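Local coordinates for trafficking protein particle complex subunit 3 (PDB 6AQ3) that probably serves, as a palmitate-carrying subunit of the TRAPP tethering complex, in vesicle traffic between the endoplasmic reticulum and Golgi, at residues S37-M42 and T54-M59; D87-I92 and T115-V120; Q138-Y143 and P170-D175; Y142-I147 and C164-C169. All blocks are in the same frame, centred on the assembly; numbering follows the deposited sequence. Where two conformers were deposited one is given.

Contact 1 (S37-M42 and T54-M59); sequences SLVTQM and TQLEKM
Met-42 and Gln-55 meet with no flat face or edge between them: the touch is made by Gln-55 CB, 3.6 Å from Met-42 CE. The two side chains cross there at about a right angle. Everything else is aliphatic carbon and thioether sulfur. Met-42 runs out from its helix straight as far as SD and then turns at chi3 (66°); SD lies 3.7 Å from Leu-56 CD2, the two side chains sliding past each other in opposite directions. Met-59, stretched out beyond CG, comes tip to tip with Met-42, its CE 3.9 Å from Met-42 SD. One turn earlier on the first helix, Leu-38 slides past Met-59 and sets CD2 3.6 Å from Met-59 SD. Val-39 adds a looser touch, CG2 to Leu-56 CD1 at 4.4 Å. Methionine and leucine side chains thus bridge the gap, the two short axes staying 11.8 Å apart at closest and running roughly antiparallel at 145°. Helix 25-42 and helix 49-75 form this largely buried helical hairpin. From the loop before helix 146-157, Tyr-143 packs on Val-39 and Asn-145 on Leu-56, while Leu-38 and Met-59 also pack on Gln-41 of the second subunit, placing the pair beside the dimer interface.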
loop_
_atom_site.group_PDB
_atom_site.type_symbol
_atom_site.label_atom_id
_atom_site.label_comp_id
_atom_site.label_asym_id
_atom_site.label_seq_id
_atom_site.Cartn_x
_atom_site.Cartn_y
_atom_site.Cartn_z
ATOM N N SER C 37 -3.162 -5.586 -4.787
ATOM C CA SER C 37 -2.285 -6.138 -5.819
ATOM C C SER C 37 -1.316 -7.163 -5.230
ATOM O O SER C 37 -0.921 -8.114 -5.914
ATOM C CB SER C 37 -1.493 -5.028 -6.513
ATOM O OG SER C 37 -2.329 -3.983 -6.966
ATOM N N LEU C 38 -0.869 -6.947 -3.992
ATOM C CA LEU C 38 0.015 -7.907 -3.336
ATOM C C LEU C 38 -0.705 -9.231 -3.093
ATOM O O LEU C 38 -0.197 -10.296 -3.464
ATOM C CB LEU C 38 0.552 -7.319 -2.026
ATOM C CG LEU C 38 1.297 -8.272 -1.069
ATOM C CD1 LEU C 38 2.530 -8.915 -1.725
ATOM C CD2 LEU C 38 1.707 -7.528 0.174
ATOM N N VAL C 39 -1.893 -9.187 -2.473
ATOM C CA VAL C 39 -2.631 -10.427 -2.203
ATOM C C VAL C 39 -2.962 -11.129 -3.507
ATOM O O VAL C 39 -2.801 -12.349 -3.632
ATOM C CB VAL C 39 -3.905 -10.144 -1.394
ATOM C CG1 VAL C 39 -4.637 -11.439 -1.085
ATOM C CG2 VAL C 39 -3.590 -9.355 -0.128
ATOM N N THR C 40 -3.370 -10.356 -4.524
ATOM C CA THR C 40 -3.690 -10.926 -5.830
ATOM C C THR C 40 -2.488 -11.640 -6.423
ATOM O O THR C 40 -2.608 -12.761 -6.921
ATOM C CB THR C 40 -4.181 -9.827 -6.773
ATOM O OG1 THR C 40 -5.431 -9.321 -6.288
ATOM C CG2 THR C 40 -4.349 -10.361 -8.235
ATOM N N GLN C 41 -1.309 -11.024 -6.339
ATOM C CA GLN C 41 -0.111 -11.684 -6.835
ATOM C C GLN C 41 0.180 -12.974 -6.069
ATOM O O GLN C 41 0.540 -13.992 -6.669
ATOM C CB GLN C 41 1.067 -10.708 -6.766
ATOM C CG GLN C 41 2.424 -11.347 -7.032
ATOM C CD GLN C 41 2.589 -11.840 -8.447
ATOM O OE1 GLN C 41 1.918 -11.365 -9.365
ATOM N NE2 GLN C 41 3.505 -12.795 -8.638
ATOM N N MET C 42 0.011 -12.960 -4.750
ATOM C CA MET C 42 0.247 -14.176 -3.976
ATOM C C MET C 42 -0.784 -15.263 -4.274
ATOM O O MET C 42 -0.441 -16.446 -4.301
ATOM C CB MET C 42 0.281 -13.855 -2.489
ATOM C CG MET C 42 1.412 -12.900 -2.139
ATOM S SD MET C 42 1.451 -12.502 -0.404
ATOM C CE MET C 42 1.869 -14.105 0.259
ATOM N N THR C 54 0.621 -16.931 6.219
ATOM C CA THR C 54 1.860 -16.785 6.981
ATOM C C THR C 54 2.771 -15.704 6.408
ATOM O O THR C 54 3.349 -14.916 7.164
ATOM C CB THR C 54 2.566 -18.134 7.040
ATOM O OG1 THR C 54 1.728 -19.039 7.769
ATOM C CG2 THR C 54 3.943 -18.016 7.702
ATOM N N GLN C 55 2.926 -15.648 5.084
ATOM C CA GLN C 55 3.785 -14.623 4.500
ATOM C C GLN C 55 3.210 -13.223 4.683
ATOM O O GLN C 55 3.966 -12.251 4.823
ATOM C CB GLN C 55 4.012 -14.919 3.023
ATOM C CG GLN C 55 5.056 -15.976 2.811
ATOM C CD GLN C 55 6.402 -15.525 3.331
ATOM O OE1 GLN C 55 6.877 -14.437 2.981
ATOM N NE2 GLN C 55 7.020 -16.346 4.186
ATOM N N LEU C 56 1.880 -13.091 4.666
ATOM C CA LEU C 56 1.271 -11.793 4.908
ATOM C C LEU C 56 1.571 -11.337 6.330
ATOM O O LEU C 56 1.864 -10.157 6.571
ATOM C CB LEU C 56 -0.244 -11.869 4.649
ATOM C CG LEU C 56 -0.650 -11.980 3.172
ATOM C CD1 LEU C 56 -2.174 -12.203 2.963
ATOM C CD2 LEU C 56 -0.174 -10.708 2.447
ATOM N N GLU C 57 1.534 -12.275 7.280
ATOM C CA GLU C 57 1.851 -11.950 8.660
ATOM C C GLU C 57 3.305 -11.526 8.809
ATOM O O GLU C 57 3.603 -10.552 9.510
ATOM C CB GLU C 57 1.561 -13.155 9.545
ATOM C CG GLU C 57 1.416 -12.821 11.023
ATOM C CD GLU C 57 2.754 -12.695 11.741
ATOM O OE1 GLU C 57 3.790 -13.105 11.164
ATOM O OE2 GLU C 57 2.760 -12.174 12.883
ATOM N N LYS C 58 4.221 -12.229 8.144
ATOM C CA LYS C 58 5.637 -11.894 8.244
ATOM C C LYS C 58 5.933 -10.531 7.628
ATOM O O LYS C 58 6.815 -9.813 8.107
ATOM C CB LYS C 58 6.480 -12.990 7.596
ATOM N N MET C 59 5.220 -10.169 6.565
ATOM C CA MET C 59 5.349 -8.833 6.007
ATOM C C MET C 59 4.898 -7.795 7.028
ATOM O O MET C 59 5.550 -6.758 7.199
ATOM C CB MET C 59 4.526 -8.727 4.717
ATOM C CG MET C 59 5.146 -9.463 3.516
ATOM S SD MET C 59 3.977 -9.611 2.126
ATOM C CE MET C 59 4.704 -10.928 1.167
#

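Contact 2 (D87-I92 and T115-V120); sequences DTAESI and TEYSIV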
loop_
_atom_site.group_PDB
_atom_site.type_symbol
_atom_site.label_atom_id
_atom_site.label_comp_id
_atom_site.label_asym_id
_atom_site.label_seq_id
_atom_site.Cartn_x
_atom_site.Cartn_y
_atom_site.Cartn_z
ATOM N N ASP C 87 -3.002 -3.040 28.646
ATOM C CA ASP C 87 -3.060 -1.674 28.132
ATOM C C ASP C 87 -3.008 -1.620 26.608
ATOM O O ASP C 87 -3.462 -0.633 26.018
ATOM C CB ASP C 87 -1.887 -0.846 28.660
ATOM C CG ASP C 87 -1.859 -0.755 30.166
ATOM O OD1 ASP C 87 -2.950 -0.650 30.769
ATOM O OD2 ASP C 87 -0.739 -0.784 30.738
ATOM N N THR C 88 -2.460 -2.648 25.959
ATOM C CA THR C 88 -2.314 -2.588 24.515
ATOM C C THR C 88 -3.656 -2.616 23.811
ATOM O O THR C 88 -3.755 -2.112 22.690
ATOM C CB THR C 88 -1.445 -3.744 24.016
ATOM O OG1 THR C 88 -2.160 -4.974 24.193
ATOM C CG2 THR C 88 -0.127 -3.798 24.804
ATOM N N ALA C 89 -4.689 -3.167 24.455
ATOM C CA ALA C 89 -5.968 -3.351 23.776
ATOM C C ALA C 89 -6.570 -2.017 23.343
ATOM O O ALA C 89 -6.898 -1.828 22.165
ATOM C CB ALA C 89 -6.926 -4.123 24.680
ATOM N N GLU C 90 -6.724 -1.074 24.282
ATOM C CA GLU C 90 -7.275 0.231 23.927
ATOM C C GLU C 90 -6.338 0.970 22.977
ATOM O O GLU C 90 -6.787 1.620 22.025
ATOM C CB GLU C 90 -7.548 1.062 25.187
ATOM N N SER C 91 -5.030 0.859 23.214
ATOM C CA SER C 91 -4.059 1.564 22.387
ATOM C C SER C 91 -4.170 1.150 20.924
ATOM O O SER C 91 -4.142 2.000 20.025
ATOM C CB SER C 91 -2.654 1.281 22.904
ATOM O OG SER C 91 -2.514 1.698 24.246
ATOM N N ILE C 92 -4.303 -0.153 20.667
ATOM C CA ILE C 92 -4.414 -0.634 19.292
ATOM C C ILE C 92 -5.807 -0.380 18.736
ATOM O O ILE C 92 -5.964 0.212 17.661
ATOM C CB ILE C 92 -4.050 -2.126 19.208
ATOM C CG1 ILE C 92 -2.583 -2.345 19.582
ATOM C CG2 ILE C 92 -4.331 -2.656 17.808
ATOM C CD1 ILE C 92 -2.256 -3.804 19.861
ATOM N N THR C 115 -4.599 -12.131 29.805
ATOM C CA THR C 115 -3.530 -12.368 28.845
ATOM C C THR C 115 -4.059 -12.550 27.428
ATOM O O THR C 115 -3.265 -12.759 26.506
ATOM C CB THR C 115 -2.699 -13.584 29.256
ATOM O OG1 THR C 115 -3.537 -14.746 29.291
ATOM C CG2 THR C 115 -2.073 -13.356 30.645
ATOM N N GLU C 116 -5.376 -12.486 27.235
ATOM C CA GLU C 116 -5.977 -12.605 25.913
ATOM C C GLU C 116 -7.132 -11.632 25.784
ATOM O O GLU C 116 -7.907 -11.437 26.724
ATOM C CB GLU C 116 -6.533 -13.996 25.620
ATOM C CG GLU C 116 -5.629 -15.147 25.905
ATOM C CD GLU C 116 -6.267 -16.446 25.487
ATOM O OE1 GLU C 116 -5.607 -17.502 25.597
ATOM O OE2 GLU C 116 -7.438 -16.398 25.046
ATOM N N TYR C 117 -7.248 -11.045 24.604
ATOM C CA TYR C 117 -8.414 -10.263 24.246
ATOM C C TYR C 117 -8.577 -10.372 22.742
ATOM O O TYR C 117 -7.659 -10.785 22.029
ATOM C CB TYR C 117 -8.278 -8.801 24.707
ATOM C CG TYR C 117 -7.098 -8.039 24.115
ATOM C CD1 TYR C 117 -7.182 -7.462 22.848
ATOM C CD2 TYR C 117 -5.901 -7.907 24.814
ATOM C CE1 TYR C 117 -6.110 -6.767 22.292
ATOM C CE2 TYR C 117 -4.826 -7.204 24.268
ATOM C CZ TYR C 117 -4.943 -6.639 23.004
ATOM O OH TYR C 117 -3.899 -5.940 22.447
ATOM N N SER C 118 -9.754 -10.002 22.261
ATOM C CA SER C 118 -10.020 -9.944 20.834
ATOM C C SER C 118 -10.290 -8.504 20.445
ATOM O O SER C 118 -10.808 -7.717 21.246
ATOM C CB SER C 118 -11.211 -10.813 20.428
ATOM O OG SER C 118 -10.929 -12.186 20.621
ATOM N N ILE C 119 -9.939 -8.173 19.202
ATOM C CA ILE C 119 -10.241 -6.878 18.605
ATOM C C ILE C 119 -11.284 -7.142 17.526
ATOM O O ILE C 119 -11.006 -7.838 16.543
ATOM C CB ILE C 119 -8.979 -6.212 18.017
ATOM C CG1 ILE C 119 -7.935 -5.926 19.106
ATOM C CG2 ILE C 119 -9.324 -4.918 17.323
ATOM C CD1 ILE C 119 -6.602 -5.379 18.573
ATOM N N VAL C 120 -12.489 -6.610 17.709
ATOM C CA VAL C 120 -13.589 -6.845 16.778
ATOM C C VAL C 120 -13.945 -5.549 16.066
ATOM O O VAL C 120 -13.937 -4.474 16.673
ATOM C CB VAL C 120 -14.827 -7.434 17.489
ATOM C CG1 VAL C 120 -14.528 -8.843 18.005
ATOM C CG2 VAL C 120 -15.278 -6.537 18.613
#
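Tyr-117 lies with one ring face under the Ala-89 methyl, at the heart of the tight part of the contact. Ala-89 CB stands 3.5 Å from the ring centroid, 8° off the normal, a CH-pi contact almost exactly over the centre. At the ring's edge the phenol donates a hydrogen bond from Tyr-117 OH to Thr-88 OG1, 2.6 Å long. The same Thr-88 oxygen is also hydrogen-bonded to the backbone O of Phe-85 in the preceding turn, so two partners grip it and the ring is pinned at both its face and its hydroxyl. Ile-92 belongs to the same packed, buried part: its CD1 reaches Tyr-117 OH at 3.7 Å, and Ile-92 CG2 meets Ile-119 CD1 at 3.6 Å, each pair crossing at about a right angle. By contrast, Asp-87 and Glu-90 point away from the strand and are partly exposed. The bound palmitic acid touches Thr-88, Ser-91 and Ile-92. The 87-92 turn of helix 85-101 runs nearly parallel to residues 116-120 of strand 116-121, which sits between strands 106-108 and 177-186 in the antiparallel sheet; Val-107 and Trp-110 also pack on Ala-89 and Tyr-117.

Contact 3 (Q138-Y143 and P170-D175); sequences QKRLYY and PLLGDD
Arg-140 carries its CG beside the backbone N (chi1 -75°) and folds at chi3 (77°), which swings the guanidinium back across Leu-172. Leu-172 CD1 lies over one face of that group, toward its rim, 3.8 Å from Arg-140 NH2. In the guanidinium plane sits the hydroxyl of Tyr-142: Arg-140 NH2 donates to Tyr-142 OH over 2.9 Å, with a weak second bond from NE; the NH2 bond, with some help from the weak one, should limit the rotation of the flat group. Asp-174 approaches near the plane at the edge, but its OD2 makes only a long salt bridge to Arg-140 NH2, 3.8 Å, with the planes 46° apart. The firmer partner of Asp-174 OD2 is the backbone N of Cys-169. Leu-172 is the plug of the contact: CD2 comes within 3.4 Å of Leu-141 O, and CD1 stands 3.6 Å from Tyr-142 CE1. Beside it, Leu-171 CD1 rests 3.6 Å from CB of the buried Tyr-143. Two defined turns present these groups. Pro-170 accepts a backbone bond from Gly-173 N in a short 3-10 turn, and Arg-140, with positive phi, closes helix 134-138 in a Schellman motif, from which the loop toward helix 146-157 leaves to pack on the connection between strands 160-168 and 177-186.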
loop_
_atom_site.group_PDB
_atom_site.type_symbol
_atom_site.label_atom_id
_atom_site.label_comp_id
_atom_site.label_asym_id
_atom_site.label_seq_id
_atom_site.Cartn_x
_atom_site.Cartn_y
_atom_site.Cartn_z
ATOM N N GLN C 138 -13.280 -21.322 1.167
ATOM C CA GLN C 138 -13.247 -22.610 1.843
ATOM C C GLN C 138 -11.868 -22.881 2.426
ATOM O O GLN C 138 -11.747 -23.549 3.461
ATOM C CB GLN C 138 -13.666 -23.716 0.869
ATOM N N LYS C 139 -10.820 -22.384 1.766
ATOM C CA LYS C 139 -9.461 -22.509 2.263
ATOM C C LYS C 139 -9.118 -21.473 3.321
ATOM O O LYS C 139 -7.998 -21.493 3.855
ATOM C CB LYS C 139 -8.476 -22.436 1.094
ATOM C CG LYS C 139 -8.502 -23.681 0.195
ATOM C CD LYS C 139 -7.553 -23.498 -0.983
ATOM C CE LYS C 139 -7.836 -24.467 -2.126
ATOM N NZ LYS C 139 -7.748 -23.778 -3.462
ATOM N N ARG C 140 -10.049 -20.577 3.641
ATOM C CA ARG C 140 -9.897 -19.603 4.726
ATOM C C ARG C 140 -8.632 -18.753 4.562
ATOM O O ARG C 140 -7.816 -18.612 5.479
ATOM C CB ARG C 140 -9.938 -20.290 6.100
ATOM C CG ARG C 140 -11.371 -20.686 6.460
ATOM C CD ARG C 140 -11.583 -21.142 7.885
ATOM N NE ARG C 140 -11.612 -19.974 8.766
ATOM C CZ ARG C 140 -12.702 -19.248 9.009
ATOM N NH1 ARG C 140 -13.858 -19.556 8.425
ATOM N NH2 ARG C 140 -12.636 -18.202 9.816
ATOM N N LEU C 141 -8.503 -18.124 3.400
ATOM C CA LEU C 141 -7.569 -17.011 3.293
ATOM C C LEU C 141 -7.958 -15.926 4.285
ATOM O O LEU C 141 -9.139 -15.583 4.426
ATOM C CB LEU C 141 -7.609 -16.429 1.877
ATOM C CG LEU C 141 -6.944 -15.078 1.643
ATOM C CD1 LEU C 141 -5.438 -15.257 1.616
ATOM C CD2 LEU C 141 -7.474 -14.452 0.338
ATOM N N TYR C 142 -6.970 -15.385 4.983
ATOM C CA TYR C 142 -7.203 -14.202 5.807
ATOM C C TYR C 142 -6.606 -13.016 5.057
ATOM O O TYR C 142 -5.444 -12.630 5.259
ATOM C CB TYR C 142 -6.631 -14.377 7.207
ATOM C CG TYR C 142 -7.497 -15.258 8.073
ATOM C CD1 TYR C 142 -8.832 -14.920 8.323
ATOM C CD2 TYR C 142 -6.978 -16.414 8.677
ATOM C CE1 TYR C 142 -9.643 -15.721 9.137
ATOM C CE2 TYR C 142 -7.783 -17.232 9.496
ATOM C CZ TYR C 142 -9.114 -16.872 9.716
ATOM O OH TYR C 142 -9.923 -17.647 10.508
ATOM N N TYR C 143 -7.452 -12.421 4.214
ATOM C CA TYR C 143 -7.043 -11.378 3.280
ATOM C C TYR C 143 -6.212 -10.283 3.945
ATOM O O TYR C 143 -5.240 -9.798 3.357
ATOM C CB TYR C 143 -8.290 -10.776 2.638
ATOM C CG TYR C 143 -7.988 -9.805 1.522
ATOM C CD1 TYR C 143 -7.777 -10.247 0.219
ATOM C CD2 TYR C 143 -7.886 -8.451 1.783
ATOM C CE1 TYR C 143 -7.498 -9.342 -0.816
ATOM C CE2 TYR C 143 -7.606 -7.565 0.789
ATOM C CZ TYR C 143 -7.409 -8.007 -0.507
ATOM O OH TYR C 143 -7.117 -7.086 -1.470
ATOM N N PRO C 170 -15.498 -11.039 7.540
ATOM C CA PRO C 170 -16.703 -11.047 6.686
ATOM C C PRO C 170 -16.472 -11.554 5.270
ATOM O O PRO C 170 -17.410 -12.081 4.660
ATOM C CB PRO C 170 -17.169 -9.578 6.705
ATOM C CG PRO C 170 -16.134 -8.815 7.430
ATOM C CD PRO C 170 -15.353 -9.780 8.279
ATOM N N LEU C 171 -15.259 -11.460 4.729
ATOM C CA LEU C 171 -15.028 -12.050 3.413
ATOM C C LEU C 171 -15.252 -13.556 3.408
ATOM O O LEU C 171 -15.462 -14.137 2.337
ATOM C CB LEU C 171 -13.603 -11.761 2.916
ATOM C CG LEU C 171 -13.257 -10.297 2.650
ATOM C CD1 LEU C 171 -11.801 -10.172 2.266
ATOM C CD2 LEU C 171 -14.167 -9.769 1.539
ATOM N N LEU C 172 -15.190 -14.204 4.569
ATOM C CA LEU C 172 -15.437 -15.631 4.685
ATOM C C LEU C 172 -16.846 -15.933 5.166
ATOM O O LEU C 172 -17.147 -17.086 5.475
ATOM C CB LEU C 172 -14.411 -16.260 5.635
ATOM C CG LEU C 172 -12.927 -15.919 5.400
ATOM C CD1 LEU C 172 -12.132 -16.244 6.621
ATOM C CD2 LEU C 172 -12.355 -16.681 4.207
ATOM N N GLY C 173 -17.722 -14.936 5.192
ATOM C CA GLY C 173 -19.092 -15.116 5.624
ATOM C C GLY C 173 -19.342 -14.858 7.086
ATOM O O GLY C 173 -20.473 -15.068 7.549
ATOM N N ASP C 174 -18.342 -14.380 7.827
ATOM C CA ASP C 174 -18.538 -14.054 9.232
ATOM C C ASP C 174 -19.231 -12.700 9.363
ATOM O O ASP C 174 -19.227 -11.879 8.443
ATOM C CB ASP C 174 -17.197 -14.054 9.971
ATOM C CG ASP C 174 -16.514 -15.415 9.938
ATOM O OD1 ASP C 174 -17.229 -16.421 10.099
ATOM O OD2 ASP C 174 -15.284 -15.487 9.709
ATOM N N ASP C 175 -19.880 -12.495 10.511
ATOM C CA ASP C 175 -20.658 -11.279 10.738
ATOM C C ASP C 175 -19.788 -10.065 11.060
ATOM O O ASP C 175 -20.281 -8.932 10.989
ATOM C CB ASP C 175 -21.719 -11.541 11.813
ATOM C CG ASP C 175 -21.136 -12.055 13.093
ATOM O OD1 ASP C 175 -20.067 -12.694 13.041
ATOM O OD2 ASP C 175 -21.791 -11.903 14.146
#

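Contact 4 (Y142-I147 and C164-C169); sequences YYSNII and CEYKKC
Tyr-166 of the strand sets its CB over the centre of the Tyr-142 ring, 3.4 Å from the centroid and 14° off the normal, a CH-pi contact. From CG the ring runs on nearly parallel to that of Tyr-142, planes at 17°, but is slid so far that the centroids are 5.4 Å apart and the rings barely overlap. Along one edge, Tyr-166 CD2 passes 3.7 Å from Asn-145 OD1, and CE2 comes 3.6 Å from the backbone O of Ser-144, both oxygens lying near the ring plane. At the tip, Tyr-166 OH reaches Ser-144 CB at 3.5 Å and brushes the end of Ile-147, which in turn touches the bound palmitic acid. Beside the root of the side chain a water bridges the two segments, donating to Asn-145 OD1 over 2.8 Å and accepting from Tyr-166 N at the same length, while Asn-145 ND2 bonds to the backbone O of Asn-53. Cys-169 CB lies loosely at the edge of the Tyr-142 ring, near its plane. On the loop side a type I turn from Tyr-142 to Asn-145 leads into helix 146-157; on the strand side Lys-167 and Lys-168 both face Glu-178, a classic beta bulge near the end of strand 160-168, within this chain the outermost strand on that side of the antiparallel sheet.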
loop_
_atom_site.group_PDB
_atom_site.type_symbol
_atom_site.label_atom_id
_atom_site.label_comp_id
_atom_site.label_asym_id
_atom_site.label_seq_id
_atom_site.Cartn_x
_atom_site.Cartn_y
_atom_site.Cartn_z
ATOM N N TYR C 142 -6.970 -15.385 4.983
ATOM C CA TYR C 142 -7.203 -14.202 5.807
ATOM C C TYR C 142 -6.606 -13.016 5.057
ATOM O O TYR C 142 -5.444 -12.630 5.259
ATOM C CB TYR C 142 -6.631 -14.377 7.207
ATOM C CG TYR C 142 -7.497 -15.258 8.073
ATOM C CD1 TYR C 142 -8.832 -14.920 8.323
ATOM C CD2 TYR C 142 -6.978 -16.414 8.677
ATOM C CE1 TYR C 142 -9.643 -15.721 9.137
ATOM C CE2 TYR C 142 -7.783 -17.232 9.496
ATOM C CZ TYR C 142 -9.114 -16.872 9.716
ATOM O OH TYR C 142 -9.923 -17.647 10.508
ATOM N N TYR C 143 -7.452 -12.421 4.214
ATOM C CA TYR C 143 -7.043 -11.378 3.280
ATOM C C TYR C 143 -6.212 -10.283 3.945
ATOM O O TYR C 143 -5.240 -9.798 3.357
ATOM C CB TYR C 143 -8.290 -10.776 2.638
ATOM C CG TYR C 143 -7.988 -9.805 1.522
ATOM C CD1 TYR C 143 -7.777 -10.247 0.219
ATOM C CD2 TYR C 143 -7.886 -8.451 1.783
ATOM C CE1 TYR C 143 -7.498 -9.342 -0.816
ATOM C CE2 TYR C 143 -7.606 -7.565 0.789
ATOM C CZ TYR C 143 -7.409 -8.007 -0.507
ATOM O OH TYR C 143 -7.117 -7.086 -1.470
ATOM N N SER C 144 -6.576 -9.882 5.168
ATOM C CA SER C 144 -5.922 -8.792 5.889
ATOM C C SER C 144 -4.912 -9.264 6.931
ATOM O O SER C 144 -4.634 -8.522 7.879
ATOM C CB SER C 144 -6.958 -7.923 6.586
ATOM O OG SER C 144 -7.795 -7.310 5.650
ATOM N N ASN C 145 -4.306 -10.442 6.741
ATOM C CA ASN C 145 -3.462 -11.015 7.785
ATOM C C ASN C 145 -2.255 -10.146 8.104
ATOM O O ASN C 145 -1.700 -10.254 9.211
ATOM C CB ASN C 145 -2.987 -12.407 7.390
ATOM C CG ASN C 145 -2.969 -13.364 8.576
ATOM O OD1 ASN C 145 -3.748 -13.200 9.512
ATOM N ND2 ASN C 145 -2.107 -14.384 8.524
ATOM N N ILE C 146 -1.868 -9.256 7.183
ATOM C CA ILE C 146 -0.782 -8.320 7.446
ATOM C C ILE C 146 -1.012 -7.551 8.749
ATOM O O ILE C 146 -0.051 -7.120 9.397
ATOM C CB ILE C 146 -0.612 -7.375 6.245
ATOM C CG1 ILE C 146 0.735 -6.667 6.313
ATOM C CG2 ILE C 146 -1.727 -6.334 6.233
ATOM C CD1 ILE C 146 1.166 -6.096 4.978
ATOM N N ILE C 147 -2.277 -7.351 9.145
ATOM C CA ILE C 147 -2.573 -6.638 10.389
ATOM C C ILE C 147 -2.034 -7.397 11.598
ATOM O O ILE C 147 -1.507 -6.795 12.543
ATOM C CB ILE C 147 -4.091 -6.371 10.520
ATOM C CG1 ILE C 147 -4.586 -5.486 9.366
ATOM C CG2 ILE C 147 -4.422 -5.674 11.863
ATOM C CD1 ILE C 147 -6.071 -5.192 9.418
ATOM N N CYS C 164 -0.855 -13.453 17.560
ATOM C CA CYS C 164 -1.970 -12.646 17.074
ATOM C C CYS C 164 -2.489 -13.250 15.775
ATOM O O CYS C 164 -1.750 -13.305 14.782
ATOM C CB CYS C 164 -1.526 -11.197 16.865
ATOM S SG CYS C 164 -2.839 -10.139 16.276
ATOM N N GLU C 165 -3.746 -13.708 15.781
ATOM C CA GLU C 165 -4.317 -14.393 14.627
ATOM C C GLU C 165 -5.754 -13.955 14.378
ATOM O O GLU C 165 -6.475 -13.543 15.293
ATOM C CB GLU C 165 -4.284 -15.919 14.780
ATOM C CG GLU C 165 -5.034 -16.439 16.009
ATOM C CD GLU C 165 -4.159 -16.507 17.264
ATOM O OE1 GLU C 165 -2.918 -16.403 17.131
ATOM O OE2 GLU C 165 -4.707 -16.677 18.386
ATOM N N TYR C 166 -6.149 -14.044 13.108
ATOM C CA TYR C 166 -7.526 -13.793 12.713
ATOM C C TYR C 166 -8.407 -14.964 13.139
ATOM O O TYR C 166 -8.012 -16.130 13.048
ATOM C CB TYR C 166 -7.618 -13.597 11.192
ATOM C CG TYR C 166 -7.909 -12.175 10.759
ATOM C CD1 TYR C 166 -9.214 -11.666 10.790
ATOM C CD2 TYR C 166 -6.878 -11.340 10.309
ATOM C CE1 TYR C 166 -9.492 -10.353 10.402
ATOM C CE2 TYR C 166 -7.132 -10.018 9.915
ATOM C CZ TYR C 166 -8.435 -9.539 9.963
ATOM O OH TYR C 166 -8.670 -8.251 9.567
ATOM N N LYS C 167 -9.598 -14.652 13.618
ATOM C CA LYS C 167 -10.583 -15.672 13.931
ATOM C C LYS C 167 -11.854 -15.559 13.103
ATOM O O LYS C 167 -12.460 -16.584 12.787
ATOM C CB LYS C 167 -10.936 -15.624 15.429
ATOM C CG LYS C 167 -9.719 -15.738 16.347
ATOM C CD LYS C 167 -9.543 -17.145 16.914
ATOM C CE LYS C 167 -8.424 -17.915 16.209
ATOM N NZ LYS C 167 -8.183 -19.254 16.830
ATOM N N LYS C 168 -12.278 -14.349 12.750
ATOM C CA LYS C 168 -13.483 -14.144 11.963
ATOM C C LYS C 168 -13.230 -13.013 10.977
ATOM O O LYS C 168 -12.568 -12.032 11.322
ATOM C CB LYS C 168 -14.683 -13.836 12.871
ATOM C CG LYS C 168 -15.153 -15.048 13.661
ATOM C CD LYS C 168 -16.118 -14.712 14.786
ATOM C CE LYS C 168 -17.454 -14.222 14.251
ATOM N NZ LYS C 168 -18.491 -14.139 15.323
ATOM N N CYS C 169 -13.737 -13.164 9.741
ATOM C CA CYS C 169 -13.616 -12.149 8.680
ATOM C C CYS C 169 -14.860 -12.183 7.793
ATOM O O CYS C 169 -15.264 -13.273 7.355
ATOM C CB CYS C 169 -12.357 -12.367 7.826
ATOM S SG CYS C 169 -11.931 -11.020 6.639
HETATM O O HOH W 1 -4.197 -15.226 11.458
#

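From the N terminus, contact 1 comes first and closes the short loop between helices 25-42 and 49-75. Contact 2 follows in series, bringing helix 85-101 against strand 116-121 on the opposite side of the chain's centre from contact 1, the centres of the two contacts about 24 Å apart. Contacts 3 and 4 start from one loop: the 142-147 and 164-169 pairing lies within the wider span from 138 to 175, and both share Tyr-142 and Tyr-143. The salt bridge of Asp-175 with Lys-168 also links the two. Contacts 2 and 4 reach the same sheet, while Val-39 and Leu-56 of contact 1 pack on Tyr-143, so the 142-147 loop ties the helical hairpin to the sheet.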